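Local coordinates for flagellar biosynthesis protein FlhF (Bacillus subtilis, PDB 2PX0) that binds and hydrolyses GTP as an SRP-family GTPase, forms a GTP-bound homodimer, and is needed for building the bacterial flagellum, at residues A[122-127]-A[271-276]; A[136-141]-A[181-186]; A[217-222]-A[243-248]. All blocks are in the same frame, centred on the assembly; numbering follows the deposited sequence.

The three contacts belong to one parallel sheet and the helix packed on it. Interaction 3, deepest in the chain, is a regular pair of adjacent strands, mostly apolar, whose C-terminal end reaches the nucleotide. Interaction 1 adds the next strand, 271-272, which bonds to strand 243-247 of interaction 3, and ties the loop after it to helix 118-132; it too is buried, but a lysine and the guanine give it a polar end. Interaction 2 lies at the far side of the sheet, about 22 Å between centres from interaction 3. Its apolar part meets the same helix through Phe139, while its start is charged and solvent-facing.

Interaction 1: A[122-127]-A[271-276]; sequences LAKLAA and FMTNGQ. With GNP (phosphoaminophosphonic acid-guanylate ester), chain J.
Lys124 and Leu125, consecutive residues of helix 118-132, face segment 271-276, a short strand running into a loop: the nearest CA pairs, Lys124 with Thr273 and Leu125 with Phe271, are about 9.3 and 9.4 Å apart, so side chains alone bridge the gap. Leu125 does so with a single methyl group. Its CD1 sits 4.0 Å from the centroid of the Phe271 ring and almost exactly on the ring normal, a CH-pi contact made over the face rather than at the edge. Phe271 suits this place because, with CG anti to its own carbonyl carbon (chi1 -61°), it offers a flat surface to the helix while also touching Ile245 of the neighbouring strand.

Lys124 spans the same gap with a longer chain. Extended all the way beyond CG, it passes within 4.0 Å of Thr273 CB at NZ, and delivers the ammonium to Gly275 O at 2.6 Å. The donor stands above the carbonyl plane and does not lie on a lone pair. Asp281 O also accepts from NZ, so two backbone carbonyls, of Gly275 and Asp281, receive the buried ammonium. The same loop meets the nucleotide: Gly275 N bonds to GNP O6 at 3.1 Å, and Thr273 OG1 also appears to bond to O6, although its position in the model is doubtful. Glycine at 275 lets the backbone come close to the base with both its N-H and its C=O in use.

A lysine so placed fixes the carbonyl of the very residue whose N-H reads the guanine oxygen. It lines the nucleotide pocket itself, and its bond to Gly275 O probably helps position the loop that binds the base; its charge, only 3.9 Å between NZ and GNP O6, would probably also steady that oxygen.

Interaction 2: A[136-141]-A[181-186]; sequences KIAFIT and SEYDHV
Lys136 meets the 181-186 segment with both ends of the residue. Its backbone N gives a fairly straight bond (163°) to Asp184 OD2 at 2.7 Å, reaching the anti side of the carboxylate and tilted somewhat out of its plane. Asp184 manages this because its CG lies anti to the carbonyl carbon, chi1 -61°, which carries the carboxylate across to the N-H of Lys136, at the start of segment 136-141. The ammonium finds a different acceptor: the lysine chain is bent at chi3 and NZ comes down on Glu182 O at 3.1 Å, above the carbonyl plane. Long, flexible lysine fits this exposed spot, where its charge can stay in solvent while it bonds to the backbone of segment 181-186.

Tyr183 lies next to the same strand. Lys136 O is near the plane of its ring, at the edge, while Ala138 CB touches CD2 at 3.8 Å from an oblique direction; a small alanine lets the large ring settle close. Phe180 adds an edge-to-face partner. Further along, Val186 has CG1 anti to its backbone N (chi1 -169°), and this branch touches Ile140 CD1 at 3.5 Å and Ala138 CB at 4.0 Å, a compact patch of branched and small apolar groups. Ile137 and Phe139 instead turn to helix 118-132.

Between the backbones the bonds are weak, Ala138 N to His185 O being 3.1 Å but bent. Parallel strands 137-141 and 185-189, joined through helices 149-157 and 170-179 and flanked by helix 118-132, form one side of the parallel sheet of the P-loop NTPase fold of SRP GTPases.

Interaction 3: A[217-222]-A[243-248]; sequences FLVLSA and QYIFTK. With GNP (phosphoaminophosphonic acid-guanylate ester), chain J.
Phe217 and Gln243 lie side by side and point the same way, ring and amide planes 74° apart, with Phe217 CE1 3.5 Å from Gln243 CB; the amide end goes on to Lys98. Two residues on along the strand, Ile245 lays CD1 against Phe217 CB at 3.7 Å, and its CB meets Val219 CG2, these side chains slanting across one another. Beta-branched Val219, Ile245 and Thr247 share this face with Phe217 and Gln243, and helix 118-132 packs on it through Thr121.

The other face carries rings. Leu218 runs alongside Tyr244, its CG anti to the backbone N (chi1 177°). This sets Leu218 CD2 at the ring edge, 3.4 Å from Tyr244 CE1. Leu220 likewise flanks Phe246, with CB 4.0 Å from CE1. Helix 256-263 covers both rings.

Between these two layers the parallel backbones, 25° apart, are zipped by four bonds, of which Leu220 N to Ile245 O (2.9 Å) is nearly linear with the carbonyl. Ser221 and Thr247 bring small polar groups to the sheet end, where Thr247 OG1 bonds to Ala116 O of the P-loop. Lys248 lays its aliphatic chain over one face of the guanine, CG 4.0 Å from GNP C5, and NZ, whose place is less certain, appears to bond to Thr114 of the second subunit. This is a beta-alpha-beta crossover whose second strand ends in the guanine-reading TKxD motif (G4) of GTPases, Thr247 to Asp250.

Interaction 1: A[122-127]-A[271-276]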
loop_
_atom_site.group_PDB
_atom_site.type_symbol
_atom_site.label_atom_id
_atom_site.label_comp_id
_atom_site.label_asym_id
_atom_site.label_seq_id
_atom_site.Cartn_x
_atom_site.Cartn_y
_atom_site.Cartn_z
ATOM N N LEU A 122 -4.278 11.013 -11.117
ATOM C CA LEU A 122 -4.328 11.464 -12.492
ATOM C C LEU A 122 -5.549 12.375 -12.531
ATOM O O LEU A 122 -5.547 13.400 -13.207
ATOM C CB LEU A 122 -4.483 10.259 -13.421
ATOM C CG LEU A 122 -4.213 10.367 -14.925
ATOM C CD1 LEU A 122 -5.496 10.689 -15.653
ATOM C CD2 LEU A 122 -3.138 11.406 -15.199
ATOM N N ALA A 123 -6.562 12.014 -11.742
ATOM C CA ALA A 123 -7.809 12.770 -11.645
ATOM C C ALA A 123 -7.595 14.138 -10.999
ATOM O O ALA A 123 -8.014 15.161 -11.542
ATOM C CB ALA A 123 -8.830 11.978 -10.852
ATOM N N LYS A 124 -6.956 14.164 -9.835
ATOM C CA LYS A 124 -6.700 15.436 -9.179
ATOM C C LYS A 124 -5.914 16.304 -10.156
ATOM O O LYS A 124 -6.263 17.454 -10.418
ATOM C CB LYS A 124 -5.882 15.226 -7.905
ATOM C CG LYS A 124 -6.618 14.456 -6.828
ATOM C CD LYS A 124 -5.776 14.291 -5.571
ATOM C CE LYS A 124 -6.559 13.537 -4.515
ATOM N NZ LYS A 124 -5.701 13.043 -3.417
ATOM N N LEU A 125 -4.858 15.726 -10.714
ATOM C CA LEU A 125 -3.993 16.429 -11.650
ATOM C C LEU A 125 -4.692 17.031 -12.880
ATOM O O LEU A 125 -4.217 18.039 -13.420
ATOM C CB LEU A 125 -2.866 15.490 -12.102
ATOM C CG LEU A 125 -1.443 15.953 -11.834
ATOM C CD1 LEU A 125 -1.312 16.364 -10.386
ATOM C CD2 LEU A 125 -0.486 14.853 -12.156
ATOM N N ALA A 126 -5.797 16.423 -13.321
ATOM C CA ALA A 126 -6.520 16.910 -14.500
ATOM C C ALA A 126 -7.454 18.064 -14.188
ATOM O O ALA A 126 -7.481 19.056 -14.911
ATOM C CB ALA A 126 -7.301 15.780 -15.154
ATOM N N ALA A 127 -8.232 17.935 -13.122
ATOM C CA ALA A 127 -9.141 19.008 -12.739
ATOM C C ALA A 127 -8.342 20.297 -12.548
ATOM O O ALA A 127 -8.739 21.359 -13.029
ATOM C CB ALA A 127 -9.866 18.652 -11.452
ATOM N N PHE A 271 4.930 15.309 -7.209
ATOM C CA PHE A 271 3.764 15.484 -6.369
ATOM C C PHE A 271 3.670 14.559 -5.147
ATOM O O PHE A 271 4.361 13.543 -5.036
ATOM C CB PHE A 271 2.526 15.305 -7.244
ATOM C CG PHE A 271 2.442 16.298 -8.351
ATOM C CD1 PHE A 271 2.005 17.600 -8.104
ATOM C CD2 PHE A 271 2.877 15.971 -9.630
ATOM C CE1 PHE A 271 2.014 18.554 -9.115
ATOM C CE2 PHE A 271 2.886 16.929 -10.651
ATOM C CZ PHE A 271 2.458 18.212 -10.389
ATOM N N MET A 272 2.804 14.946 -4.222
ATOM C CA MET A 272 2.539 14.176 -3.026
ATOM C C MET A 272 1.050 14.393 -2.785
ATOM O O MET A 272 0.535 15.474 -3.040
ATOM C CB MET A 272 3.352 14.681 -1.828
ATOM C CG MET A 272 4.858 14.382 -1.887
ATOM S SD MET A 272 5.583 14.075 -0.241
ATOM C CE MET A 272 5.016 15.487 0.603
ATOM N N THR A 273 0.355 13.365 -2.312
ATOM C CA THR A 273 -1.074 13.465 -2.066
ATOM C C THR A 273 -1.328 13.312 -0.576
ATOM O O THR A 273 -0.543 12.669 0.105
ATOM C CB THR A 273 -1.812 12.388 -2.850
ATOM O OG1 THR A 273 -1.320 11.113 -2.459
ATOM C CG2 THR A 273 -1.568 12.555 -4.336
ATOM N N ASN A 274 -2.409 13.912 -0.067
ATOM C CA ASN A 274 -2.704 13.845 1.371
ATOM C C ASN A 274 -4.149 13.535 1.740
ATOM O O ASN A 274 -4.594 13.888 2.828
ATOM C CB ASN A 274 -2.290 15.155 2.062
ATOM C CG ASN A 274 -2.801 16.395 1.334
ATOM O OD1 ASN A 274 -2.359 16.715 0.231
ATOM N ND2 ASN A 274 -3.735 17.093 1.949
ATOM N N GLY A 275 -4.873 12.863 0.847
ATOM C CA GLY A 275 -6.256 12.516 1.125
ATOM C C GLY A 275 -6.998 12.056 -0.112
ATOM O O GLY A 275 -6.395 11.894 -1.169
ATOM N N GLN A 276 -8.312 11.876 -0.004
ATOM C CA GLN A 276 -9.094 11.398 -1.139
ATOM C C GLN A 276 -9.905 12.486 -1.854
ATOM O O GLN A 276 -10.451 12.242 -2.936
ATOM C CB GLN A 276 -10.013 10.270 -0.670
ATOM C CG GLN A 276 -9.558 9.658 0.627
ATOM C CD GLN A 276 -10.319 8.402 1.007
ATOM O OE1 GLN A 276 -10.265 7.397 0.305
ATOM N NE2 GLN A 276 -11.025 8.449 2.130
HETATM P PG GNP J . -5.009 0.430 -9.469
HETATM O O1G GNP J . -5.646 -0.759 -8.838
HETATM O O2G GNP J . -5.728 0.872 -10.762
HETATM O O3G GNP J . -3.553 0.240 -9.705
HETATM N N3B GNP J . -5.303 1.596 -8.294
HETATM P PB GNP J . -4.813 3.157 -8.511
HETATM O O1B GNP J . -3.367 3.266 -8.448
HETATM O O2B GNP J . -5.525 3.639 -9.739
HETATM O O3A GNP J . -5.476 3.732 -7.140
HETATM P PA GNP J . -6.874 4.363 -6.914
HETATM O O1A GNP J . -6.979 5.689 -7.592
HETATM O O2A GNP J . -7.854 3.255 -7.250
HETATM O "O5'" GNP J . -6.894 4.616 -5.424
HETATM C "C5'" GNP J . -6.810 3.515 -4.518
HETATM C "C4'" GNP J . -7.171 3.934 -3.140
HETATM O "O4'" GNP J . -6.265 4.744 -2.467
HETATM C "C3'" GNP J . -8.538 4.678 -3.074
HETATM O "O3'" GNP J . -9.373 4.142 -2.044
HETATM C "C2'" GNP J . -8.139 6.117 -2.772
HETATM O "O2'" GNP J . -9.106 6.849 -2.082
HETATM C "C1'" GNP J . -6.898 5.901 -1.973
HETATM N N9 GNP J . -6.005 7.077 -2.081
HETATM C C8 GNP J . -5.390 7.552 -3.317
HETATM N N7 GNP J . -4.664 8.613 -3.076
HETATM C C5 GNP J . -4.817 8.828 -1.621
HETATM C C6 GNP J . -4.239 9.859 -0.772
HETATM O O6 GNP J . -3.531 10.743 -1.057
HETATM N N1 GNP J . -4.634 9.696 0.552
HETATM C C2 GNP J . -5.478 8.637 0.874
HETATM N N2 GNP J . -5.760 8.638 2.277
HETATM N N3 GNP J . -6.019 7.708 0.189
HETATM C C4 GNP J . -5.622 7.876 -1.099
#

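Interaction 2: A[136-141]-A[181-186]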
loop_
_atom_site.group_PDB
_atom_site.type_symbol
_atom_site.label_atom_id
_atom_site.label_comp_id
_atom_site.label_asym_id
_atom_site.label_seq_id
_atom_site.Cartn_x
_atom_site.Cartn_y
_atom_site.Cartn_z
ATOM N N LYS A 136 -7.159 22.911 -22.127
ATOM C CA LYS A 136 -7.900 21.901 -22.863
ATOM C C LYS A 136 -7.351 20.563 -22.429
ATOM O O LYS A 136 -6.256 20.170 -22.837
ATOM C CB LYS A 136 -7.706 22.047 -24.377
ATOM C CG LYS A 136 -8.637 23.039 -25.054
ATOM C CD LYS A 136 -8.467 22.995 -26.566
ATOM C CE LYS A 136 -7.054 23.433 -26.991
ATOM N NZ LYS A 136 -6.867 23.394 -28.474
ATOM N N ILE A 137 -8.127 19.865 -21.610
ATOM C CA ILE A 137 -7.740 18.569 -21.090
ATOM C C ILE A 137 -8.270 17.428 -21.946
ATOM O O ILE A 137 -9.300 17.543 -22.601
ATOM C CB ILE A 137 -8.276 18.407 -19.660
ATOM C CG1 ILE A 137 -7.839 19.599 -18.816
ATOM C CG2 ILE A 137 -7.761 17.139 -19.041
ATOM C CD1 ILE A 137 -6.347 19.877 -18.881
ATOM N N ALA A 138 -7.544 16.323 -21.935
ATOM C CA ALA A 138 -7.937 15.131 -22.672
ATOM C C ALA A 138 -7.514 13.935 -21.822
ATOM O O ALA A 138 -6.639 14.059 -20.965
ATOM C CB ALA A 138 -7.240 15.091 -24.016
ATOM N N PHE A 139 -8.139 12.786 -22.048
ATOM C CA PHE A 139 -7.806 11.583 -21.298
ATOM C C PHE A 139 -7.489 10.433 -22.223
ATOM O O PHE A 139 -7.789 10.482 -23.407
ATOM C CB PHE A 139 -8.962 11.190 -20.394
ATOM C CG PHE A 139 -9.020 11.965 -19.125
ATOM C CD1 PHE A 139 -8.091 11.733 -18.110
ATOM C CD2 PHE A 139 -10.016 12.908 -18.918
ATOM C CE1 PHE A 139 -8.155 12.433 -16.897
ATOM C CE2 PHE A 139 -10.092 13.613 -17.713
ATOM C CZ PHE A 139 -9.159 13.374 -16.700
ATOM N N ILE A 140 -6.868 9.403 -21.667
ATOM C CA ILE A 140 -6.505 8.197 -22.404
ATOM C C ILE A 140 -6.262 7.122 -21.373
ATOM O O ILE A 140 -5.619 7.371 -20.357
ATOM C CB ILE A 140 -5.184 8.354 -23.183
ATOM C CG1 ILE A 140 -5.349 9.332 -24.345
ATOM C CG2 ILE A 140 -4.715 6.991 -23.679
ATOM C CD1 ILE A 140 -4.099 9.478 -25.181
ATOM N N THR A 141 -6.767 5.924 -21.616
ATOM C CA THR A 141 -6.532 4.848 -20.669
ATOM C C THR A 141 -5.799 3.698 -21.336
ATOM O O THR A 141 -5.841 3.525 -22.557
ATOM C CB THR A 141 -7.820 4.290 -20.095
ATOM O OG1 THR A 141 -8.659 5.365 -19.662
ATOM C CG2 THR A 141 -7.499 3.390 -18.915
ATOM N N SER A 181 -3.688 15.345 -30.461
ATOM C CA SER A 181 -2.556 16.197 -30.801
ATOM C C SER A 181 -2.889 17.687 -30.685
ATOM O O SER A 181 -2.000 18.522 -30.517
ATOM C CB SER A 181 -2.094 15.892 -32.229
ATOM O OG SER A 181 -3.132 16.131 -33.166
ATOM N N GLU A 182 -4.172 18.016 -30.767
ATOM C CA GLU A 182 -4.608 19.404 -30.699
ATOM C C GLU A 182 -4.806 19.914 -29.272
ATOM O O GLU A 182 -4.849 21.124 -29.042
ATOM C CB GLU A 182 -5.914 19.568 -31.482
ATOM C CG GLU A 182 -5.838 19.167 -32.963
ATOM C CD GLU A 182 -5.040 20.150 -33.817
ATOM O OE1 GLU A 182 -3.811 20.276 -33.607
ATOM O OE2 GLU A 182 -5.644 20.798 -34.700
ATOM N N TYR A 183 -4.926 18.998 -28.318
ATOM C CA TYR A 183 -5.139 19.376 -26.923
ATOM C C TYR A 183 -3.860 19.783 -26.195
ATOM O O TYR A 183 -2.765 19.378 -26.575
ATOM C CB TYR A 183 -5.813 18.224 -26.170
ATOM C CG TYR A 183 -7.232 17.974 -26.601
ATOM C CD1 TYR A 183 -7.514 17.486 -27.870
ATOM C CD2 TYR A 183 -8.299 18.276 -25.755
ATOM C CE1 TYR A 183 -8.818 17.310 -28.293
ATOM C CE2 TYR A 183 -9.616 18.103 -26.172
ATOM C CZ TYR A 183 -9.865 17.624 -27.442
ATOM O OH TYR A 183 -11.160 17.480 -27.883
ATOM N N ASP A 184 -4.003 20.586 -25.145
ATOM C CA ASP A 184 -2.839 21.013 -24.386
ATOM C C ASP A 184 -2.210 19.805 -23.716
ATOM O O ASP A 184 -1.141 19.333 -24.107
ATOM C CB ASP A 184 -3.223 22.021 -23.305
ATOM C CG ASP A 184 -3.832 23.279 -23.873
ATOM O OD1 ASP A 184 -3.302 23.803 -24.880
ATOM O OD2 ASP A 184 -4.839 23.752 -23.305
ATOM N N HIS A 185 -2.903 19.308 -22.700
ATOM C CA HIS A 185 -2.442 18.165 -21.934
ATOM C C HIS A 185 -3.348 16.956 -22.103
ATOM O O HIS A 185 -4.573 17.078 -22.227
ATOM C CB HIS A 185 -2.367 18.546 -20.461
ATOM C CG HIS A 185 -1.442 19.688 -20.188
ATOM N ND1 HIS A 185 -1.491 20.426 -19.026
ATOM C CD2 HIS A 185 -0.438 20.215 -20.927
ATOM C CE1 HIS A 185 -0.559 21.361 -19.061
ATOM N NE2 HIS A 185 0.093 21.255 -20.203
ATOM N N VAL A 186 -2.732 15.783 -22.109
ATOM C CA VAL A 186 -3.463 14.538 -22.243
ATOM C C VAL A 186 -3.024 13.650 -21.081
ATOM O O VAL A 186 -1.871 13.214 -21.008
ATOM C CB VAL A 186 -3.130 13.853 -23.561
ATOM C CG1 VAL A 186 -4.087 12.708 -23.794
ATOM C CG2 VAL A 186 -3.186 14.855 -24.687
#

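Interaction 3: A[217-222]-A[243-248]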
loop_
_atom_site.group_PDB
_atom_site.type_symbol
_atom_site.label_atom_id
_atom_site.label_comp_id
_atom_site.label_asym_id
_atom_site.label_seq_id
_atom_site.Cartn_x
_atom_site.Cartn_y
_atom_site.Cartn_z
ATOM N N PHE A 217 5.440 9.824 -14.749
ATOM C CA PHE A 217 5.480 9.957 -13.292
ATOM C C PHE A 217 5.309 8.623 -12.573
ATOM O O PHE A 217 4.224 8.045 -12.608
ATOM C CB PHE A 217 4.356 10.886 -12.847
ATOM C CG PHE A 217 4.563 12.322 -13.232
ATOM C CD1 PHE A 217 5.351 13.154 -12.442
ATOM C CD2 PHE A 217 3.980 12.833 -14.389
ATOM C CE1 PHE A 217 5.553 14.467 -12.795
ATOM C CE2 PHE A 217 4.173 14.140 -14.756
ATOM C CZ PHE A 217 4.964 14.967 -13.956
ATOM N N LEU A 218 6.358 8.154 -11.897
ATOM C CA LEU A 218 6.288 6.879 -11.197
ATOM C C LEU A 218 5.536 7.021 -9.875
ATOM O O LEU A 218 5.985 7.708 -8.961
ATOM C CB LEU A 218 7.696 6.338 -10.965
ATOM C CG LEU A 218 7.800 5.031 -10.166
ATOM C CD1 LEU A 218 7.089 3.885 -10.877
ATOM C CD2 LEU A 218 9.254 4.688 -9.978
ATOM N N VAL A 219 4.395 6.350 -9.766
ATOM C CA VAL A 219 3.572 6.446 -8.568
ATOM C C VAL A 219 3.769 5.387 -7.486
ATOM O O VAL A 219 3.388 4.229 -7.665
ATOM C CB VAL A 219 2.072 6.479 -8.964
ATOM C CG1 VAL A 219 1.183 6.336 -7.734
ATOM C CG2 VAL A 219 1.767 7.790 -9.686
ATOM N N LEU A 220 4.342 5.795 -6.354
ATOM C CA LEU A 220 4.564 4.881 -5.234
ATOM C C LEU A 220 3.844 5.440 -4.026
ATOM O O LEU A 220 3.639 6.664 -3.939
ATOM C CB LEU A 220 6.044 4.759 -4.885
ATOM C CG LEU A 220 7.042 4.265 -5.919
ATOM C CD1 LEU A 220 8.382 4.216 -5.254
ATOM C CD2 LEU A 220 6.664 2.914 -6.451
ATOM N N SER A 221 3.482 4.554 -3.093
ATOM C CA SER A 221 2.779 4.959 -1.896
ATOM C C SER A 221 3.678 5.079 -0.679
ATOM O O SER A 221 4.543 4.237 -0.450
ATOM C CB SER A 221 1.668 3.985 -1.591
ATOM O OG SER A 221 1.143 4.236 -0.294
ATOM N N ALA A 222 3.447 6.137 0.099
ATOM C CA ALA A 222 4.199 6.438 1.315
ATOM C C ALA A 222 3.972 5.398 2.420
ATOM O O ALA A 222 4.470 5.531 3.542
ATOM C CB ALA A 222 3.819 7.836 1.812
ATOM N N GLN A 243 9.722 12.455 -12.703
ATOM C CA GLN A 243 9.560 12.766 -11.289
ATOM C C GLN A 243 9.026 11.567 -10.533
ATOM O O GLN A 243 9.022 10.453 -11.038
ATOM C CB GLN A 243 8.567 13.917 -11.112
ATOM C CG GLN A 243 8.985 15.231 -11.726
ATOM C CD GLN A 243 10.015 15.931 -10.886
ATOM O OE1 GLN A 243 9.744 16.325 -9.743
ATOM N NE2 GLN A 243 11.214 16.091 -11.442
ATOM N N TYR A 244 8.542 11.823 -9.325
ATOM C CA TYR A 244 7.991 10.793 -8.455
ATOM C C TYR A 244 6.716 11.302 -7.786
ATOM O O TYR A 244 6.606 12.482 -7.430
ATOM C CB TYR A 244 8.956 10.492 -7.320
ATOM C CG TYR A 244 9.976 9.412 -7.513
ATOM C CD1 TYR A 244 9.614 8.146 -7.957
ATOM C CD2 TYR A 244 11.286 9.607 -7.083
ATOM C CE1 TYR A 244 10.534 7.094 -7.950
ATOM C CE2 TYR A 244 12.204 8.571 -7.074
ATOM C CZ TYR A 244 11.824 7.320 -7.502
ATOM O OH TYR A 244 12.740 6.308 -7.460
ATOM N N ILE A 245 5.763 10.404 -7.575
ATOM C CA ILE A 245 4.544 10.780 -6.878
ATOM C C ILE A 245 4.355 9.844 -5.681
ATOM O O ILE A 245 4.218 8.618 -5.826
ATOM C CB ILE A 245 3.332 10.741 -7.805
ATOM C CG1 ILE A 245 3.542 11.752 -8.932
ATOM C CG2 ILE A 245 2.080 11.112 -7.037
ATOM C CD1 ILE A 245 2.396 11.850 -9.922
ATOM N N PHE A 246 4.398 10.436 -4.492
ATOM C CA PHE A 246 4.237 9.687 -3.267
ATOM C C PHE A 246 2.874 10.002 -2.717
ATOM O O PHE A 246 2.567 11.144 -2.399
ATOM C CB PHE A 246 5.335 10.057 -2.264
ATOM C CG PHE A 246 6.662 9.421 -2.572
ATOM C CD1 PHE A 246 6.875 8.064 -2.324
ATOM C CD2 PHE A 246 7.675 10.151 -3.178
ATOM C CE1 PHE A 246 8.066 7.453 -2.680
ATOM C CE2 PHE A 246 8.866 9.542 -3.534
ATOM C CZ PHE A 246 9.060 8.192 -3.287
ATOM N N THR A 247 2.052 8.970 -2.609
ATOM C CA THR A 247 0.707 9.150 -2.120
ATOM C C THR A 247 0.536 8.767 -0.656
ATOM O O THR A 247 1.431 8.214 -0.025
ATOM C CB THR A 247 -0.259 8.310 -2.937
ATOM O OG1 THR A 247 0.030 6.929 -2.703
ATOM C CG2 THR A 247 -0.123 8.623 -4.435
ATOM N N LYS A 248 -0.630 9.096 -0.120
ATOM C CA LYS A 248 -0.992 8.752 1.238
ATOM C C LYS A 248 -0.039 9.183 2.350
ATOM O O LYS A 248 0.068 8.502 3.383
ATOM C CB LYS A 248 -1.226 7.240 1.299
ATOM C CG LYS A 248 -1.818 6.703 0.007
ATOM C CD LYS A 248 -2.311 5.287 0.148
ATOM C CE LYS A 248 -3.073 4.893 -1.112
ATOM N NZ LYS A 248 -3.723 3.565 -1.010
HETATM P PG GNP J . -5.009 0.430 -9.469
HETATM O O1G GNP J . -5.646 -0.759 -8.838
HETATM O O2G GNP J . -5.728 0.872 -10.762
HETATM O O3G GNP J . -3.553 0.240 -9.705
HETATM N N3B GNP J . -5.303 1.596 -8.294
HETATM P PB GNP J . -4.813 3.157 -8.511
HETATM O O1B GNP J . -3.367 3.266 -8.448
HETATM O O2B GNP J . -5.525 3.639 -9.739
HETATM O O3A GNP J . -5.476 3.732 -7.140
HETATM P PA GNP J . -6.874 4.363 -6.914
HETATM O O1A GNP J . -6.979 5.689 -7.592
HETATM O O2A GNP J . -7.854 3.255 -7.250
HETATM O "O5'" GNP J . -6.894 4.616 -5.424
HETATM C "C5'" GNP J . -6.810 3.515 -4.518
HETATM C "C4'" GNP J . -7.171 3.934 -3.140
HETATM O "O4'" GNP J . -6.265 4.744 -2.467
HETATM C "C3'" GNP J . -8.538 4.678 -3.074
HETATM O "O3'" GNP J . -9.373 4.142 -2.044
HETATM C "C2'" GNP J . -8.139 6.117 -2.772
HETATM O "O2'" GNP J . -9.106 6.849 -2.082
HETATM C "C1'" GNP J . -6.898 5.901 -1.973
HETATM N N9 GNP J . -6.005 7.077 -2.081
HETATM C C8 GNP J . -5.390 7.552 -3.317
HETATM N N7 GNP J . -4.664 8.613 -3.076
HETATM C C5 GNP J . -4.817 8.828 -1.621
HETATM C C6 GNP J . -4.239 9.859 -0.772
HETATM O O6 GNP J . -3.531 10.743 -1.057
HETATM N N1 GNP J . -4.634 9.696 0.552
HETATM C C2 GNP J . -5.478 8.637 0.874
HETATM N N2 GNP J . -5.760 8.638 2.277
HETATM N N3 GNP J . -6.019 7.708 0.189
HETATM C C4 GNP J . -5.622 7.876 -1.099
#